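Side-chain contact in uncharacterized protein (PDB 2R3S), which is uncharacterized but probably acts as an O-methyltransferase, transferring a methyl group to an oxygen of a small-molecule acceptor: residues A285-V290 with G298-F303. Sequence-based numbering, arbitrary orientation.
Sequences AAFSLV and GDAYTF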
ATOM      1  N   ALA A 285      -6.121   0.283  16.317  1.00 29.50           N
ATOM      2  CA  ALA A 285      -6.609   1.618  16.061  1.00 26.74           C
ATOM      3  C   ALA A 285      -6.763   1.918  14.567  1.00 28.29           C
ATOM      4  O   ALA A 285      -7.649   2.693  14.184  1.00 28.67           O
ATOM      5  CB  ALA A 285      -5.711   2.645  16.735  1.00 27.41           C
ATOM      6  N   ALA A 286      -5.900   1.324  13.729  1.00 28.08           N
ATOM      7  CA  ALA A 286      -5.964   1.502  12.277  1.00 27.60           C
ATOM      8  C   ALA A 286      -7.238   0.854  11.672  1.00 29.77           C
ATOM      9  O   ALA A 286      -7.649   1.190  10.571  1.00 29.33           O
ATOM     10  CB  ALA A 286      -4.712   0.941  11.617  1.00 24.10           C
ATOM     11  N   PHE A 287      -7.873  -0.058  12.402  1.00 30.95           N
ATOM     12  CA  PHE A 287      -9.060  -0.754  11.892  1.00 29.18           C
ATOM     13  C   PHE A 287     -10.241   0.230  11.650  1.00 30.16           C
ATOM     14  O   PHE A 287     -11.102  -0.020  10.823  1.00 27.08           O
ATOM     15  CB  PHE A 287      -9.426  -1.898  12.841  1.00 27.75           C
ATOM     16  CG  PHE A 287     -10.377  -2.905  12.240  1.00 28.38           C
ATOM     17  CD1 PHE A 287      -9.947  -3.796  11.289  1.00 25.75           C
ATOM     18  CD2 PHE A 287     -11.716  -2.923  12.611  1.00 30.80           C
ATOM     19  CE1 PHE A 287     -10.837  -4.694  10.724  1.00 27.16           C
ATOM     20  CE2 PHE A 287     -12.596  -3.796  12.040  1.00 27.39           C
ATOM     21  CZ  PHE A 287     -12.149  -4.699  11.117  1.00 27.69           C
ATOM     22  N   SER A 288     -10.242   1.389  12.312  1.00 28.14           N
ATOM     23  CA  SER A 288     -11.316   2.336  12.096  1.00 30.32           C
ATOM     24  C   SER A 288     -11.400   2.817  10.616  1.00 29.60           C
ATOM     25  O   SER A 288     -12.500   3.047  10.093  1.00 27.69           O
ATOM     26  CB  SER A 288     -11.269   3.485  13.125  1.00 31.68           C
ATOM     27  OG  SER A 288     -10.485   4.568  12.687  1.00 42.72           O
ATOM     28  N   LEU A 289     -10.260   2.923   9.933  1.00 27.95           N
ATOM     29  CA  LEU A 289     -10.250   3.277   8.528  1.00 27.72           C
ATOM     30  C   LEU A 289     -10.894   2.151   7.714  1.00 26.20           C
ATOM     31  O   LEU A 289     -11.633   2.431   6.788  1.00 25.14           O
ATOM     32  CB  LEU A 289      -8.839   3.579   8.013  1.00 26.32           C
ATOM     33  CG  LEU A 289      -8.714   4.401   6.727  1.00 28.02           C
ATOM     34  CD1 LEU A 289      -9.014   5.860   6.960  1.00 30.06           C
ATOM     35  CD2 LEU A 289      -7.324   4.237   6.046  1.00 23.73           C
ATOM     36  N   VAL A 290     -10.631   0.897   8.081  1.00 26.64           N
ATOM     37  CA  VAL A 290     -11.282  -0.225   7.446  1.00 26.23           C
ATOM     38  C   VAL A 290     -12.816  -0.116   7.561  1.00 26.71           C
ATOM     39  O   VAL A 290     -13.540  -0.289   6.566  1.00 23.26           O
ATOM     40  CB  VAL A 290     -10.749  -1.569   7.992  1.00 28.74           C
ATOM     41  CG1 VAL A 290     -11.446  -2.727   7.348  1.00 21.05           C
ATOM     42  CG2 VAL A 290      -9.239  -1.665   7.742  1.00 29.86           C
ATOM     43  N   GLY A 298     -19.778   1.720  10.898  1.00 28.00           N
ATOM     44  CA  GLY A 298     -18.954   0.879  11.772  1.00 27.13           C
ATOM     45  C   GLY A 298     -17.753   1.674  12.311  1.00 27.55           C
ATOM     46  O   GLY A 298     -17.443   2.737  11.797  1.00 26.06           O
ATOM     47  N   ASP A 299     -17.073   1.142  13.323  1.00 28.32           N
ATOM     48  CA  ASP A 299     -15.942   1.828  13.970  1.00 28.86           C
ATOM     49  C   ASP A 299     -15.164   0.808  14.771  1.00 30.12           C
ATOM     50  O   ASP A 299     -15.694  -0.256  15.105  1.00 25.75           O
ATOM     51  CB  ASP A 299     -16.477   2.918  14.910  1.00 31.25           C
ATOM     52  CG  ASP A 299     -15.493   4.081  15.153  1.00 36.42           C
ATOM     53  OD1 ASP A 299     -14.294   4.028  14.802  1.00 28.93           O
ATOM     54  OD2 ASP A 299     -15.978   5.069  15.717  1.00 38.70           O
ATOM     55  N   ALA A 300     -13.908   1.121  15.083  1.00 31.65           N
ATOM     56  CA  ALA A 300     -13.149   0.346  16.059  1.00 29.80           C
ATOM     57  C   ALA A 300     -13.381   1.057  17.394  1.00 34.12           C
ATOM     58  O   ALA A 300     -12.821   2.125  17.657  1.00 36.95           O
ATOM     59  CB  ALA A 300     -11.666   0.291  15.704  1.00 29.60           C
ATOM     60  N   TYR A 301     -14.224   0.461  18.226  1.00 31.65           N
ATOM     61  CA  TYR A 301     -14.685   1.077  19.446  1.00 31.10           C
ATOM     62  C   TYR A 301     -13.747   0.818  20.614  1.00 29.86           C
ATOM     63  O   TYR A 301     -13.222  -0.279  20.781  1.00 29.74           O
ATOM     64  CB  TYR A 301     -16.077   0.551  19.785  1.00 30.30           C
ATOM     65  CG  TYR A 301     -17.157   1.009  18.840  1.00 31.61           C
ATOM     66  CD1 TYR A 301     -17.531   2.340  18.773  1.00 28.92           C
ATOM     67  CD2 TYR A 301     -17.829   0.106  18.030  1.00 29.67           C
ATOM     68  CE1 TYR A 301     -18.527   2.757  17.904  1.00 29.43           C
ATOM     69  CE2 TYR A 301     -18.845   0.513  17.202  1.00 25.63           C
ATOM     70  CZ  TYR A 301     -19.176   1.837  17.125  1.00 29.18           C
ATOM     71  OH  TYR A 301     -20.163   2.244  16.270  1.00 30.75           O
ATOM     72  N   THR A 302     -13.557   1.844  21.436  1.00 31.35           N
ATOM     73  CA  THR A 302     -12.736   1.739  22.661  1.00 32.48           C
ATOM     74  C   THR A 302     -13.522   1.055  23.784  1.00 34.85           C
ATOM     75  O   THR A 302     -14.736   0.873  23.661  1.00 35.75           O
ATOM     76  CB  THR A 302     -12.315   3.117  23.136  1.00 30.56           C
ATOM     77  OG1 THR A 302     -13.497   3.847  23.469  1.00 31.82           O
ATOM     78  CG2 THR A 302     -11.520   3.874  22.027  1.00 24.76           C
ATOM     79  N   PHE A 303     -12.832   0.648  24.858  1.00 36.16           N
ATOM     80  CA  PHE A 303     -13.479  -0.044  25.974  1.00 37.11           C
ATOM     81  C   PHE A 303     -14.523   0.844  26.624  1.00 37.51           C
ATOM     82  O   PHE A 303     -15.630   0.419  26.817  1.00 38.49           O
ATOM     83  CB  PHE A 303     -12.494  -0.502  27.037  1.00 38.25           C
ATOM     84  CG  PHE A 303     -13.168  -1.036  28.269  1.00 43.09           C
ATOM     85  CD1 PHE A 303     -13.904  -2.207  28.213  1.00 46.65           C
ATOM     86  CD2 PHE A 303     -13.122  -0.343  29.467  1.00 44.32           C
ATOM     87  CE1 PHE A 303     -14.558  -2.705  29.340  1.00 44.88           C
ATOM     88  CE2 PHE A 303     -13.767  -0.833  30.597  1.00 50.17           C
ATOM     89  CZ  PHE A 303     -14.487  -2.022  30.531  1.00 44.53           C
TER
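Helix 282-294 of the Rossmann-like O-methyltransferase domain is met here by the loop that follows it and leads to helix 303-312, with F287 and S288 on the helix facing D299 and A300 on the loop. The chain thus folds back on the helix it has just left, the backbones coming within 4.8 Å between S288 CA and A300 CA. The methyl group of A300 points at the helix and touches both F287 and S288. It lies 3.8 Å from S288 N, where the helix is kinked and the bond from S288 N back to A285 O is weak, at 3.5 Å. The same CB packs against F287 CB at 4.2 Å and sits at the edge of the phenyl ring, near its plane. With CG anti to the backbone N (chi1 -164°), that ring reaches beyond the two segments to stack on F272 and to meet H243 edge-to-face, while V290 CB covers part of one face. D299 starts out away from the helix, but its carboxylate turns back, bringing OD1 to 3.5 Å from S288 CB. OD1 also accepts a weak, bent hydrogen bond from A300 N (2.9 Å, 123° at the hydrogen), which ties the carboxylate loosely to the backbone of the next residue. The other oxygen, OD2, forms a salt bridge with R57 of the second subunit, and R54 of that subunit donates to G298 O. P274 also packs on A300. No hydrogen bond or salt bridge joins 285-290 to 298-303, so this buried contact rests on van der Waals packing, of the A300 methyl against F287 and S288 and of the D299 carboxylate against S288, whereas D299 OD2 and G298 O are bound by arginines of the second subunit; R57 would be expected to favour the ionised form of the D299 carboxylate.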